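Local coordinates for glycosylation Associate Protein 2 (Streptococcus agalactiae serotype V, PDB 6OYC), which probably takes part in glycosylating serine-rich surface adhesins for export by the accessory Sec system, working in a complex with the other Gap proteins, at residues B[128-132]-B[268-272]; B[283-289]-B[323-329]; B[301-306]-B[332-337]; B[392-396]-B[490-494]. One frame throughout, in Å; residues are numbered along the deposited sequence.

Interaction 1. Residues B[128-132]-B[268-272]; sequences IGQYG and TFLLG
Gln130 lies against both Phe269 and Leu270. Its OE1 comes 3.6 Å from Phe269 CB and 4.1 Å from Leu270 CG. The amide plane is turned 65° from the phenyl plane, so the two groups do not stack. Gln130 CG stands between the backbone N and the carbonyl carbon (chi1 47°). Beyond it the chain is extended, which carries the amide out alongside the two hydrophobic side chains. Leu270 CD2 meets Gln130 CD at 4.1 Å. The amide is held from outside, since OE1 accepts a hydrogen bond from Phe310 N.

The backbones are joined through one water. It accepts from Tyr131 N at 3.1 Å and donates to Phe269 O at 3.1 Å. Arg263 NE gives the same carbonyl a second bond. Phe269 O is placed by a classic gamma turn, in which Leu270 N makes a weak bond to Thr268 O, 2.7 Å away. Tyr131 turns away from this contact, and its OH bonds to Glu133.

The contact ties the loop between helix 115-125 and strand 132-135 to the loop between strands 251-262 and 274-277. Phe269 rests on Arg260 of strand 251-262 and on Met285 of strand 283-289.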
loop_
_atom_site.group_PDB
_atom_site.type_symbol
_atom_site.label_atom_id
_atom_site.label_comp_id
_atom_site.label_asym_id
_atom_site.label_seq_id
_atom_site.Cartn_x
_atom_site.Cartn_y
_atom_site.Cartn_z
ATOM N N ILE B 128 8.575 -1.416 12.657
ATOM C CA ILE B 128 7.692 -2.506 12.265
ATOM C C ILE B 128 6.254 -1.996 12.253
ATOM O O ILE B 128 5.857 -1.159 13.063
ATOM C CB ILE B 128 7.863 -3.706 13.219
ATOM C CG1 ILE B 128 7.721 -3.216 14.657
ATOM C CG2 ILE B 128 9.228 -4.354 13.021
ATOM C CD1 ILE B 128 7.664 -4.302 15.683
ATOM N N GLY B 129 5.453 -2.517 11.339
ATOM C CA GLY B 129 4.070 -2.105 11.231
ATOM C C GLY B 129 3.853 -1.108 10.103
ATOM O O GLY B 129 4.787 -0.615 9.460
ATOM N N GLN B 130 2.581 -0.829 9.858
ATOM C CA GLN B 130 2.163 0.154 8.871
ATOM C C GLN B 130 0.963 0.892 9.439
ATOM O O GLN B 130 0.211 0.325 10.236
ATOM C CB GLN B 130 1.788 -0.521 7.544
ATOM C CG GLN B 130 0.876 -1.732 7.754
ATOM C CD GLN B 130 0.440 -2.437 6.469
ATOM O OE1 GLN B 130 0.480 -1.865 5.370
ATOM N NE2 GLN B 130 0.006 -3.688 6.608
ATOM N N TYR B 131 0.788 2.155 9.037
ATOM C CA TYR B 131 -0.452 2.855 9.373
ATOM C C TYR B 131 -0.684 4.045 8.454
ATOM O O TYR B 131 0.250 4.748 8.061
ATOM C CB TYR B 131 -0.497 3.364 10.820
ATOM C CG TYR B 131 -1.906 3.806 11.211
ATOM C CD1 TYR B 131 -2.953 2.882 11.282
ATOM C CD2 TYR B 131 -2.202 5.145 11.448
ATOM C CE1 TYR B 131 -4.244 3.272 11.613
ATOM C CE2 TYR B 131 -3.500 5.549 11.798
ATOM C CZ TYR B 131 -4.515 4.603 11.875
ATOM O OH TYR B 131 -5.805 4.978 12.202
ATOM N N GLY B 132 -1.954 4.276 8.156
ATOM C CA GLY B 132 -2.389 5.509 7.532
ATOM C C GLY B 132 -3.865 5.692 7.782
ATOM O O GLY B 132 -4.575 4.742 8.127
ATOM N N THR B 268 6.813 2.600 1.157
ATOM C CA THR B 268 5.465 3.056 1.452
ATOM C C THR B 268 4.740 2.012 2.292
ATOM O O THR B 268 4.627 0.845 1.889
ATOM C CB THR B 268 4.696 3.323 0.155
ATOM O OG1 THR B 268 5.382 4.328 -0.613
ATOM C CG2 THR B 268 3.279 3.799 0.469
ATOM N N PHE B 269 4.232 2.444 3.451
ATOM C CA PHE B 269 3.577 1.578 4.434
ATOM C C PHE B 269 4.588 0.595 5.005
ATOM O O PHE B 269 5.056 0.775 6.132
ATOM C CB PHE B 269 2.366 0.829 3.849
ATOM C CG PHE B 269 1.215 1.722 3.470
ATOM C CD1 PHE B 269 0.751 2.710 4.350
ATOM C CD2 PHE B 269 0.575 1.569 2.241
ATOM C CE1 PHE B 269 -0.334 3.528 4.005
ATOM C CE2 PHE B 269 -0.509 2.403 1.878
ATOM C CZ PHE B 269 -0.958 3.376 2.762
ATOM N N LEU B 270 4.949 -0.432 4.239
ATOM C CA LEU B 270 5.963 -1.390 4.653
ATOM C C LEU B 270 7.318 -1.013 4.070
ATOM O O LEU B 270 7.410 -0.246 3.110
ATOM C CB LEU B 270 5.583 -2.807 4.214
ATOM C CG LEU B 270 4.240 -3.285 4.778
ATOM C CD1 LEU B 270 3.745 -4.517 4.010
ATOM C CD2 LEU B 270 4.376 -3.591 6.273
ATOM N N LEU B 271 8.368 -1.562 4.678
ATOM C CA LEU B 271 9.706 -1.503 4.113
ATOM C C LEU B 271 9.709 -2.135 2.721
ATOM O O LEU B 271 9.330 -3.302 2.552
ATOM C CB LEU B 271 10.674 -2.229 5.048
ATOM C CG LEU B 271 12.177 -1.999 4.893
ATOM C CD1 LEU B 271 12.585 -0.562 5.212
ATOM C CD2 LEU B 271 12.944 -2.978 5.759
ATOM N N GLY B 272 10.105 -1.361 1.712
ATOM C CA GLY B 272 10.045 -1.819 0.336
ATOM C C GLY B 272 8.753 -1.508 -0.395
ATOM O O GLY B 272 8.695 -1.708 -1.614
HETATM O O HOH W 1 3.387 2.956 7.510
#

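Interaction 2. Residues B[283-289]-B[323-329]; sequences EFMTYFD and FMLICDP
The Phe323 ring crosses Asp289 obliquely, with Phe323 CE1 3.5 Å from Asp289 CB. With chi1 at 71°, the Phe323 ring is flanked by both its own backbone N and its carbonyl carbon and leans to the neighbouring strand. On its other flank Phe323 CE2 reaches the edge of the Tyr287 ring, 4.0 Å from Tyr287 CE2. Tyr287 and Leu325 run side by side in the same direction. Met285 and Cys327 continue this face, with Met285 CB 3.8 Å from Cys327 SG. All these side chains share one side of the sheet.

The two antiparallel strands belong to an eight-stranded mixed sheet with the strand order of an alpha/beta hydrolase, 1-2-4-3-5-6-7-8. Strand 283-289 is the second of these and runs against strand 323-327. Six backbone bonds join them, two each at Met285-Cys327, Tyr287-Leu325 and Asp289-Phe323. The bond from Leu325 N to Tyr287 O is 2.7 Å long.

On the opposite face Thr286 CG2 packs against Met324 CE at 3.6 Å. Phe284 and Ile326 lie on that side too, under helix 341-358. Thr286 OG1 bonds to His276 of strand 274-277. Past the paired region, Pro329 closes over the start of strand 283-289, and its CD is 3.3 Å from Glu283 O. Pro329 CG also touches Met285 SD at 3.9 Å. The Glu283 carboxylate makes salt bridges to Arg275 and Arg260.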
loop_
_atom_site.group_PDB
_atom_site.type_symbol
_atom_site.label_atom_id
_atom_site.label_comp_id
_atom_site.label_asym_id
_atom_site.label_seq_id
_atom_site.Cartn_x
_atom_site.Cartn_y
_atom_site.Cartn_z
ATOM N N GLU B 283 -4.230 7.053 -5.811
ATOM C CA GLU B 283 -3.115 6.172 -5.519
ATOM C C GLU B 283 -3.558 4.718 -5.436
ATOM O O GLU B 283 -4.714 4.414 -5.129
ATOM C CB GLU B 283 -2.431 6.529 -4.191
ATOM C CG GLU B 283 -2.130 8.014 -3.996
ATOM C CD GLU B 283 -1.872 8.371 -2.530
ATOM O OE1 GLU B 283 -0.705 8.593 -2.139
ATOM O OE2 GLU B 283 -2.848 8.416 -1.762
ATOM N N PHE B 284 -2.600 3.831 -5.711
ATOM C CA PHE B 284 -2.580 2.488 -5.159
ATOM C C PHE B 284 -1.154 2.197 -4.728
ATOM O O PHE B 284 -0.203 2.856 -5.163
ATOM C CB PHE B 284 -3.091 1.406 -6.155
ATOM C CG PHE B 284 -2.246 1.242 -7.412
ATOM C CD1 PHE B 284 -2.451 2.058 -8.525
ATOM C CD2 PHE B 284 -1.282 0.234 -7.500
ATOM C CE1 PHE B 284 -1.690 1.887 -9.685
ATOM C CE2 PHE B 284 -0.521 0.053 -8.662
ATOM C CZ PHE B 284 -0.720 0.879 -9.748
ATOM N N MET B 285 -1.007 1.211 -3.858
ATOM C CA MET B 285 0.312 0.815 -3.397
ATOM C C MET B 285 0.529 -0.668 -3.661
ATOM O O MET B 285 -0.422 -1.454 -3.726
ATOM C CB MET B 285 0.503 1.120 -1.907
ATOM C CG MET B 285 0.681 2.597 -1.648
ATOM S SD MET B 285 -0.883 3.455 -1.713
ATOM C CE MET B 285 -0.360 5.068 -1.090
ATOM N N THR B 286 1.791 -1.053 -3.800
ATOM C CA THR B 286 2.127 -2.447 -4.020
ATOM C C THR B 286 3.267 -2.835 -3.100
ATOM O O THR B 286 4.147 -2.029 -2.799
ATOM C CB THR B 286 2.516 -2.716 -5.499
ATOM O OG1 THR B 286 3.641 -1.909 -5.852
ATOM C CG2 THR B 286 1.359 -2.386 -6.438
ATOM N N TYR B 287 3.236 -4.079 -2.645
ATOM C CA TYR B 287 4.354 -4.663 -1.924
ATOM C C TYR B 287 4.739 -5.963 -2.611
ATOM O O TYR B 287 3.867 -6.755 -2.977
ATOM C CB TYR B 287 4.006 -4.929 -0.458
ATOM C CG TYR B 287 5.164 -5.585 0.252
ATOM C CD1 TYR B 287 6.271 -4.842 0.612
ATOM C CD2 TYR B 287 5.173 -6.954 0.502
ATOM C CE1 TYR B 287 7.336 -5.416 1.228
ATOM C CE2 TYR B 287 6.242 -7.553 1.120
ATOM C CZ TYR B 287 7.323 -6.776 1.480
ATOM O OH TYR B 287 8.396 -7.347 2.101
ATOM N N PHE B 288 6.039 -6.197 -2.772
ATOM C CA PHE B 288 6.492 -7.364 -3.525
ATOM C C PHE B 288 7.647 -8.055 -2.812
ATOM O O PHE B 288 8.633 -7.404 -2.456
ATOM C CB PHE B 288 6.897 -6.959 -4.946
ATOM C CG PHE B 288 7.661 -8.019 -5.704
ATOM C CD1 PHE B 288 7.024 -9.171 -6.160
ATOM C CD2 PHE B 288 9.005 -7.837 -5.999
ATOM C CE1 PHE B 288 7.732 -10.141 -6.885
ATOM C CE2 PHE B 288 9.715 -8.792 -6.727
ATOM C CZ PHE B 288 9.076 -9.948 -7.171
ATOM N N ASP B 289 7.519 -9.366 -2.618
ATOM C CA ASP B 289 8.563 -10.205 -2.015
ATOM C C ASP B 289 8.814 -11.379 -2.959
ATOM O O ASP B 289 7.922 -12.242 -3.109
ATOM C CB ASP B 289 8.144 -10.696 -0.626
ATOM C CG ASP B 289 9.268 -11.425 0.129
ATOM O OD1 ASP B 289 10.317 -11.760 -0.462
ATOM O OD2 ASP B 289 9.097 -11.674 1.340
ATOM N N PHE B 323 5.243 -13.246 -3.792
ATOM C CA PHE B 323 3.921 -12.656 -3.625
ATOM C C PHE B 323 3.935 -11.137 -3.743
ATOM O O PHE B 323 4.942 -10.460 -3.500
ATOM C CB PHE B 323 3.279 -13.079 -2.295
ATOM C CG PHE B 323 3.907 -12.481 -1.058
ATOM C CD1 PHE B 323 4.982 -13.096 -0.445
ATOM C CD2 PHE B 323 3.364 -11.331 -0.468
ATOM C CE1 PHE B 323 5.540 -12.582 0.715
ATOM C CE2 PHE B 323 3.909 -10.799 0.703
ATOM C CZ PHE B 323 5.002 -11.419 1.296
ATOM N N MET B 324 2.779 -10.620 -4.125
ATOM C CA MET B 324 2.550 -9.201 -4.297
ATOM C C MET B 324 1.274 -8.843 -3.555
ATOM O O MET B 324 0.304 -9.611 -3.576
ATOM C CB MET B 324 2.436 -8.852 -5.777
ATOM C CG MET B 324 2.547 -7.388 -6.108
ATOM S SD MET B 324 2.532 -7.191 -7.904
ATOM C CE MET B 324 2.258 -5.424 -8.081
ATOM N N LEU B 325 1.294 -7.704 -2.863
ATOM C CA LEU B 325 0.102 -7.140 -2.242
ATOM C C LEU B 325 -0.262 -5.830 -2.926
ATOM O O LEU B 325 0.616 -5.070 -3.343
ATOM C CB LEU B 325 0.310 -6.904 -0.752
ATOM C CG LEU B 325 1.046 -7.999 0.016
ATOM C CD1 LEU B 325 1.245 -7.545 1.460
ATOM C CD2 LEU B 325 0.269 -9.324 -0.057
ATOM N N ILE B 326 -1.561 -5.575 -3.050
ATOM C CA ILE B 326 -2.097 -4.372 -3.679
ATOM C C ILE B 326 -3.215 -3.850 -2.784
ATOM O O ILE B 326 -4.119 -4.608 -2.412
ATOM C CB ILE B 326 -2.621 -4.656 -5.104
ATOM C CG1 ILE B 326 -1.694 -5.649 -5.833
ATOM C CG2 ILE B 326 -2.791 -3.361 -5.898
ATOM C CD1 ILE B 326 -1.898 -5.732 -7.324
ATOM N N CYS B 327 -3.156 -2.567 -2.438
ATOM C CA CYS B 327 -4.208 -1.931 -1.655
ATOM C C CYS B 327 -4.588 -0.600 -2.296
ATOM O O CYS B 327 -3.807 -0.001 -3.044
ATOM C CB CYS B 327 -3.784 -1.703 -0.201
ATOM S SG CYS B 327 -2.437 -0.511 -0.037
ATOM N N ASP B 328 -5.802 -0.156 -1.996
ATOM C CA ASP B 328 -6.405 1.021 -2.625
ATOM C C ASP B 328 -6.859 1.956 -1.512
ATOM O O ASP B 328 -7.867 1.668 -0.834
ATOM C CB ASP B 328 -7.565 0.604 -3.527
ATOM C CG ASP B 328 -8.330 1.774 -4.092
ATOM O OD1 ASP B 328 -7.930 2.935 -3.855
ATOM O OD2 ASP B 328 -9.349 1.527 -4.789
ATOM N N PRO B 329 -6.150 3.052 -1.265
ATOM C CA PRO B 329 -6.461 3.902 -0.106
ATOM C C PRO B 329 -7.476 5.006 -0.367
ATOM O O PRO B 329 -7.621 5.876 0.491
ATOM C CB PRO B 329 -5.090 4.517 0.212
ATOM C CG PRO B 329 -4.491 4.738 -1.174
ATOM C CD PRO B 329 -4.939 3.509 -1.980
#

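Interaction 3. Residues B[301-306]-B[332-337]; sequences FSGFRS and QGGAFY
Tyr337 OH donates a short hydrogen bond to Ser302 O, 2.6 Å away. The hydroxyl lies in the carbonyl plane and uses a lone pair of the oxygen. Ser302 opens the loop after strand 297-301 of the alpha/beta hydrolase fold. In many enzymes of this fold that loop contributes to the oxyanion hole; no such role is established here. A water makes weak bonds to Tyr337 OH and Gly303 O.

Tyr337 also receives Phe301 in a T-shaped stack. Phe301 CD2 stands over the centre of the tyrosine ring, and the two planes are 86° apart. The centroids are 4.9 Å apart. Phe301 packs further on Ile347 and Ile351 of helix 341-358. The loop that carries Tyr337 is anchored by Asp328, whose OD2 accepts from Ala335 N and Tyr337 N.

At the other end Arg305 N bonds to Gly333 O, 2.9 Å away and nearly straight at 165°. This bond too falls on a lone pair in the carbonyl plane. Phe304 CG is anti to the backbone N (chi1 175°), which lays the ring along the Gly333 backbone. Gly333 CA then sits over one face of the ring, 3.8 Å from its centroid, in a CH-pi contact. Phe304 also meets Phe413 edge-to-face. At its own edge, Phe304 CZ lies 3.8 Å from Gln332 OE1. Beside it, Ser306 CA directs its hydrogen at Gln332 O, 3.5 Å away.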
loop_
_atom_site.group_PDB
_atom_site.type_symbol
_atom_site.label_atom_id
_atom_site.label_comp_id
_atom_site.label_asym_id
_atom_site.label_seq_id
_atom_site.Cartn_x
_atom_site.Cartn_y
_atom_site.Cartn_z
ATOM N N PHE B 301 -5.117 -8.860 -3.657
ATOM C CA PHE B 301 -5.699 -7.525 -3.571
ATOM C C PHE B 301 -6.351 -7.332 -2.202
ATOM O O PHE B 301 -7.156 -8.163 -1.764
ATOM C CB PHE B 301 -6.744 -7.307 -4.659
ATOM C CG PHE B 301 -6.178 -7.107 -6.043
ATOM C CD1 PHE B 301 -5.719 -8.188 -6.784
ATOM C CD2 PHE B 301 -6.161 -5.852 -6.624
ATOM C CE1 PHE B 301 -5.221 -8.016 -8.056
ATOM C CE2 PHE B 301 -5.662 -5.676 -7.909
ATOM C CZ PHE B 301 -5.189 -6.758 -8.624
ATOM N N SER B 302 -6.018 -6.229 -1.533
ATOM C CA SER B 302 -6.567 -5.983 -0.209
ATOM C C SER B 302 -8.063 -5.713 -0.294
ATOM O O SER B 302 -8.558 -5.112 -1.256
ATOM C CB SER B 302 -5.864 -4.796 0.458
ATOM O OG SER B 302 -4.497 -5.059 0.698
ATOM N N GLY B 303 -8.784 -6.160 0.733
ATOM C CA GLY B 303 -10.185 -5.823 0.867
ATOM C C GLY B 303 -10.391 -4.358 1.282
ATOM O O GLY B 303 -9.462 -3.558 1.404
ATOM N N PHE B 304 -11.661 -4.016 1.491
ATOM C CA PHE B 304 -12.042 -2.686 1.943
ATOM C C PHE B 304 -11.573 -2.462 3.379
ATOM O O PHE B 304 -11.749 -3.336 4.230
ATOM C CB PHE B 304 -13.558 -2.543 1.832
ATOM C CG PHE B 304 -14.109 -1.244 2.374
ATOM C CD1 PHE B 304 -14.353 -1.083 3.738
ATOM C CD2 PHE B 304 -14.432 -0.198 1.514
ATOM C CE1 PHE B 304 -14.875 0.098 4.239
ATOM C CE2 PHE B 304 -14.961 0.993 2.006
ATOM C CZ PHE B 304 -15.181 1.137 3.377
ATOM N N ARG B 305 -10.990 -1.287 3.657
ATOM C CA ARG B 305 -10.502 -0.969 5.000
ATOM C C ARG B 305 -10.264 0.536 5.128
ATOM O O ARG B 305 -9.527 1.120 4.330
ATOM C CB ARG B 305 -9.205 -1.754 5.325
ATOM C CG ARG B 305 -8.053 -1.622 4.267
ATOM C CD ARG B 305 -6.763 -2.437 4.619
ATOM N NE ARG B 305 -5.923 -1.854 5.679
ATOM C CZ ARG B 305 -5.099 -2.559 6.469
ATOM N NH1 ARG B 305 -5.004 -3.876 6.330
ATOM N NH2 ARG B 305 -4.371 -1.959 7.410
ATOM N N SER B 306 -10.870 1.155 6.150
ATOM C CA SER B 306 -10.673 2.584 6.403
ATOM C C SER B 306 -9.230 2.886 6.778
ATOM O O SER B 306 -8.645 3.859 6.297
ATOM C CB SER B 306 -11.608 3.074 7.516
ATOM O OG SER B 306 -12.939 2.652 7.277
ATOM N N GLN B 332 -13.426 6.233 1.349
ATOM C CA GLN B 332 -13.466 5.796 2.744
ATOM C C GLN B 332 -12.485 4.653 3.009
ATOM O O GLN B 332 -11.626 4.751 3.891
ATOM C CB GLN B 332 -14.885 5.371 3.147
ATOM C CG GLN B 332 -15.008 5.179 4.671
ATOM C CD GLN B 332 -16.294 4.470 5.111
ATOM O OE1 GLN B 332 -17.177 4.180 4.304
ATOM N NE2 GLN B 332 -16.400 4.200 6.407
ATOM N N GLY B 333 -12.620 3.545 2.284
ATOM C CA GLY B 333 -11.781 2.393 2.554
ATOM C C GLY B 333 -11.363 1.644 1.300
ATOM O O GLY B 333 -11.072 0.446 1.354
ATOM N N GLY B 334 -11.336 2.343 0.174
ATOM C CA GLY B 334 -10.974 1.744 -1.097
ATOM C C GLY B 334 -12.060 2.024 -2.114
ATOM O O GLY B 334 -13.217 2.278 -1.771
ATOM N N ALA B 335 -11.680 1.995 -3.396
ATOM C CA ALA B 335 -12.622 2.220 -4.482
ATOM C C ALA B 335 -12.488 1.133 -5.551
ATOM O O ALA B 335 -12.638 1.397 -6.754
ATOM C CB ALA B 335 -12.444 3.617 -5.082
ATOM N N PHE B 336 -12.185 -0.096 -5.127
ATOM C CA PHE B 336 -12.325 -1.275 -5.979
ATOM C C PHE B 336 -11.367 -1.251 -7.178
ATOM O O PHE B 336 -11.675 -1.791 -8.242
ATOM C CB PHE B 336 -13.783 -1.425 -6.441
ATOM C CG PHE B 336 -14.706 -1.921 -5.355
ATOM C CD1 PHE B 336 -15.018 -1.122 -4.278
ATOM C CD2 PHE B 336 -15.221 -3.207 -5.394
ATOM C CE1 PHE B 336 -15.837 -1.594 -3.259
ATOM C CE2 PHE B 336 -16.042 -3.679 -4.392
ATOM C CZ PHE B 336 -16.353 -2.868 -3.320
ATOM N N TYR B 337 -10.199 -0.625 -7.018
ATOM C CA TYR B 337 -9.092 -0.681 -7.981
ATOM C C TYR B 337 -9.476 -0.191 -9.369
ATOM O O TYR B 337 -8.781 -0.487 -10.344
ATOM C CB TYR B 337 -8.496 -2.097 -8.048
ATOM C CG TYR B 337 -8.095 -2.560 -6.676
ATOM C CD1 TYR B 337 -6.854 -2.235 -6.149
ATOM C CD2 TYR B 337 -8.990 -3.254 -5.860
ATOM C CE1 TYR B 337 -6.490 -2.633 -4.855
ATOM C CE2 TYR B 337 -8.626 -3.664 -4.581
ATOM C CZ TYR B 337 -7.384 -3.345 -4.082
ATOM O OH TYR B 337 -7.031 -3.737 -2.801
HETATM O O HOH W 2 -7.294 -1.594 -0.238
#

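Interaction 4. Residues B[392-396]-B[490-494]; sequences GKPIF and RHGDC
Lys393 reaches past the His491 ring to the backbone behind it. Its CG is anti to the carbonyl carbon (chi1 -49°), and the rest of the chain is fully extended. Lys393 has left-handed backbone angles (positive phi and psi), and CB points at the opposite loop. Lys393 CB lies 3.4 Å from His491 CE1. Further along, Lys393 CD stands over one face of the imidazole, toward the rim. The chain ends with Lys393 NZ bonded to His491 O at 3.1 Å. That donor is tilted 29° from the carbonyl plane. A second, weak bond runs from Lys393 NZ to Asp493 O at 3.3 Å.

His491 holds its ring with CG anti to the backbone N (chi1 -169°), which brings the imidazole back toward Lys393 and Ile395. Ile395 CG1 is 4.4 Å from His491 CE1. Both ring nitrogens are engaged: ND1 with Asp461 OD2 and NE2 with Ser371 OG. Ser371 lies in a GxSxG sequence between a strand and a helix, as in a nucleophile elbow. The arrangement resembles the catalytic triad of alpha/beta hydrolases, though activity is not established here.

His491 rides on a type I turn from Arg490 to Asp493, closed by Asp493 N to Arg490 O at 3.1 Å. Cys494 follows as the N-cap of helix 495-514. The ammonium group of Lys393 thus meets neutral carbonyl oxygens on this turn. Its bonds, one of them weak, go to the carbonyls of His491 and Asp493, consistent with steadying the backbone from which the imidazole projects.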
loop_
_atom_site.group_PDB
_atom_site.type_symbol
_atom_site.label_atom_id
_atom_site.label_comp_id
_atom_site.label_asym_id
_atom_site.label_seq_id
_atom_site.Cartn_x
_atom_site.Cartn_y
_atom_site.Cartn_z
ATOM N N GLY B 392 -13.227 -15.083 -3.061
ATOM C CA GLY B 392 -14.313 -15.391 -2.147
ATOM C C GLY B 392 -15.200 -14.196 -1.842
ATOM O O GLY B 392 -14.706 -13.104 -1.549
ATOM N N LYS B 393 -16.513 -14.411 -1.882
ATOM C CA LYS B 393 -17.571 -13.424 -1.714
ATOM C C LYS B 393 -17.450 -12.363 -2.800
ATOM O O LYS B 393 -17.235 -11.181 -2.500
ATOM C CB LYS B 393 -17.526 -12.815 -0.313
ATOM C CG LYS B 393 -17.432 -13.868 0.787
ATOM C CD LYS B 393 -17.522 -13.268 2.178
ATOM C CE LYS B 393 -17.860 -14.323 3.218
ATOM N NZ LYS B 393 -17.876 -13.779 4.607
ATOM N N PRO B 394 -17.612 -12.748 -4.067
ATOM C CA PRO B 394 -17.297 -11.827 -5.163
ATOM C C PRO B 394 -18.254 -10.651 -5.212
ATOM O O PRO B 394 -19.439 -10.771 -4.897
ATOM C CB PRO B 394 -17.443 -12.705 -6.414
ATOM C CG PRO B 394 -18.454 -13.750 -6.012
ATOM C CD PRO B 394 -18.181 -14.022 -4.556
ATOM N N ILE B 395 -17.715 -9.499 -5.602
ATOM C CA ILE B 395 -18.497 -8.311 -5.905
ATOM C C ILE B 395 -18.096 -7.858 -7.299
ATOM O O ILE B 395 -16.945 -7.452 -7.511
ATOM C CB ILE B 395 -18.281 -7.188 -4.885
ATOM C CG1 ILE B 395 -18.482 -7.707 -3.463
ATOM C CG2 ILE B 395 -19.237 -6.038 -5.176
ATOM C CD1 ILE B 395 -18.112 -6.719 -2.396
ATOM N N PHE B 396 -19.025 -7.945 -8.255
ATOM C CA PHE B 396 -18.766 -7.542 -9.633
ATOM C C PHE B 396 -19.711 -6.469 -10.135
ATOM O O PHE B 396 -19.372 -5.774 -11.101
ATOM C CB PHE B 396 -18.877 -8.729 -10.613
ATOM C CG PHE B 396 -18.009 -9.924 -10.281
ATOM C CD1 PHE B 396 -16.778 -9.775 -9.663
ATOM C CD2 PHE B 396 -18.432 -11.208 -10.625
ATOM C CE1 PHE B 396 -15.985 -10.895 -9.371
ATOM C CE2 PHE B 396 -17.651 -12.324 -10.343
ATOM C CZ PHE B 396 -16.426 -12.167 -9.712
ATOM N N ARG B 490 -25.885 -14.698 4.821
ATOM C CA ARG B 490 -25.684 -13.399 4.198
ATOM C C ARG B 490 -24.187 -13.131 4.037
ATOM O O ARG B 490 -23.340 -13.909 4.483
ATOM C CB ARG B 490 -26.374 -12.306 5.013
ATOM C CG ARG B 490 -27.869 -12.204 4.758
ATOM C CD ARG B 490 -28.643 -12.080 6.061
ATOM N NE ARG B 490 -28.343 -13.179 6.976
ATOM C CZ ARG B 490 -28.929 -14.374 6.936
ATOM N NH1 ARG B 490 -29.859 -14.636 6.028
ATOM N NH2 ARG B 490 -28.586 -15.312 7.811
ATOM N N HIS B 491 -23.854 -12.002 3.397
ATOM C CA HIS B 491 -22.472 -11.711 3.013
ATOM C C HIS B 491 -21.494 -11.763 4.183
ATOM O O HIS B 491 -20.294 -11.948 3.959
ATOM C CB HIS B 491 -22.399 -10.337 2.343
ATOM C CG HIS B 491 -21.092 -10.046 1.669
ATOM N ND1 HIS B 491 -20.777 -10.522 0.414
ATOM C CD2 HIS B 491 -20.029 -9.304 2.066
ATOM C CE1 HIS B 491 -19.573 -10.095 0.070
ATOM N NE2 HIS B 491 -19.097 -9.357 1.056
ATOM N N GLY B 492 -21.967 -11.630 5.420
ATOM C CA GLY B 492 -21.067 -11.528 6.554
ATOM C C GLY B 492 -20.856 -12.781 7.384
ATOM O O GLY B 492 -20.023 -12.775 8.296
ATOM N N ASP B 493 -21.584 -13.858 7.094
ATOM C CA ASP B 493 -21.487 -15.075 7.889
ATOM C C ASP B 493 -20.472 -16.055 7.303
ATOM O O ASP B 493 -19.937 -15.871 6.204
ATOM C CB ASP B 493 -22.844 -15.763 8.006
ATOM C CG ASP B 493 -23.954 -14.802 8.296
ATOM O OD1 ASP B 493 -24.135 -14.452 9.479
ATOM O OD2 ASP B 493 -24.649 -14.398 7.342
ATOM N N CYS B 494 -20.226 -17.128 8.061
ATOM C CA CYS B 494 -19.267 -18.163 7.679
ATOM C C CYS B 494 -17.911 -17.554 7.334
ATOM O O CYS B 494 -17.156 -18.090 6.518
ATOM C CB CYS B 494 -19.803 -19.013 6.519
ATOM S SG CYS B 494 -21.305 -19.949 6.916
#

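In the fold
Interactions 1, 2 and 3 form a connected series beside and across the central sheet. Interaction 1 packs on interaction 2, where Phe269 CE2 is 3.7 Å from Met285 CG. Their centres are about 11 Å apart. Interaction 3 continues from strand 323-327 of interaction 2: Ile326 O lies 2.6 Å from Ser302 N, a probable hydrogen bond. Asp328, just after that strand, also belongs to interaction 2 and binds the loop of interaction 3. Interaction 4 holds the histidine of the putative triad. It meets interaction 3 where Phe336 CE2 touches Ile395 CG2 at 4.0 Å, with centres about 15 Å apart. Interaction 1 is remote from that site, about 28 Å from interaction 4 between centres.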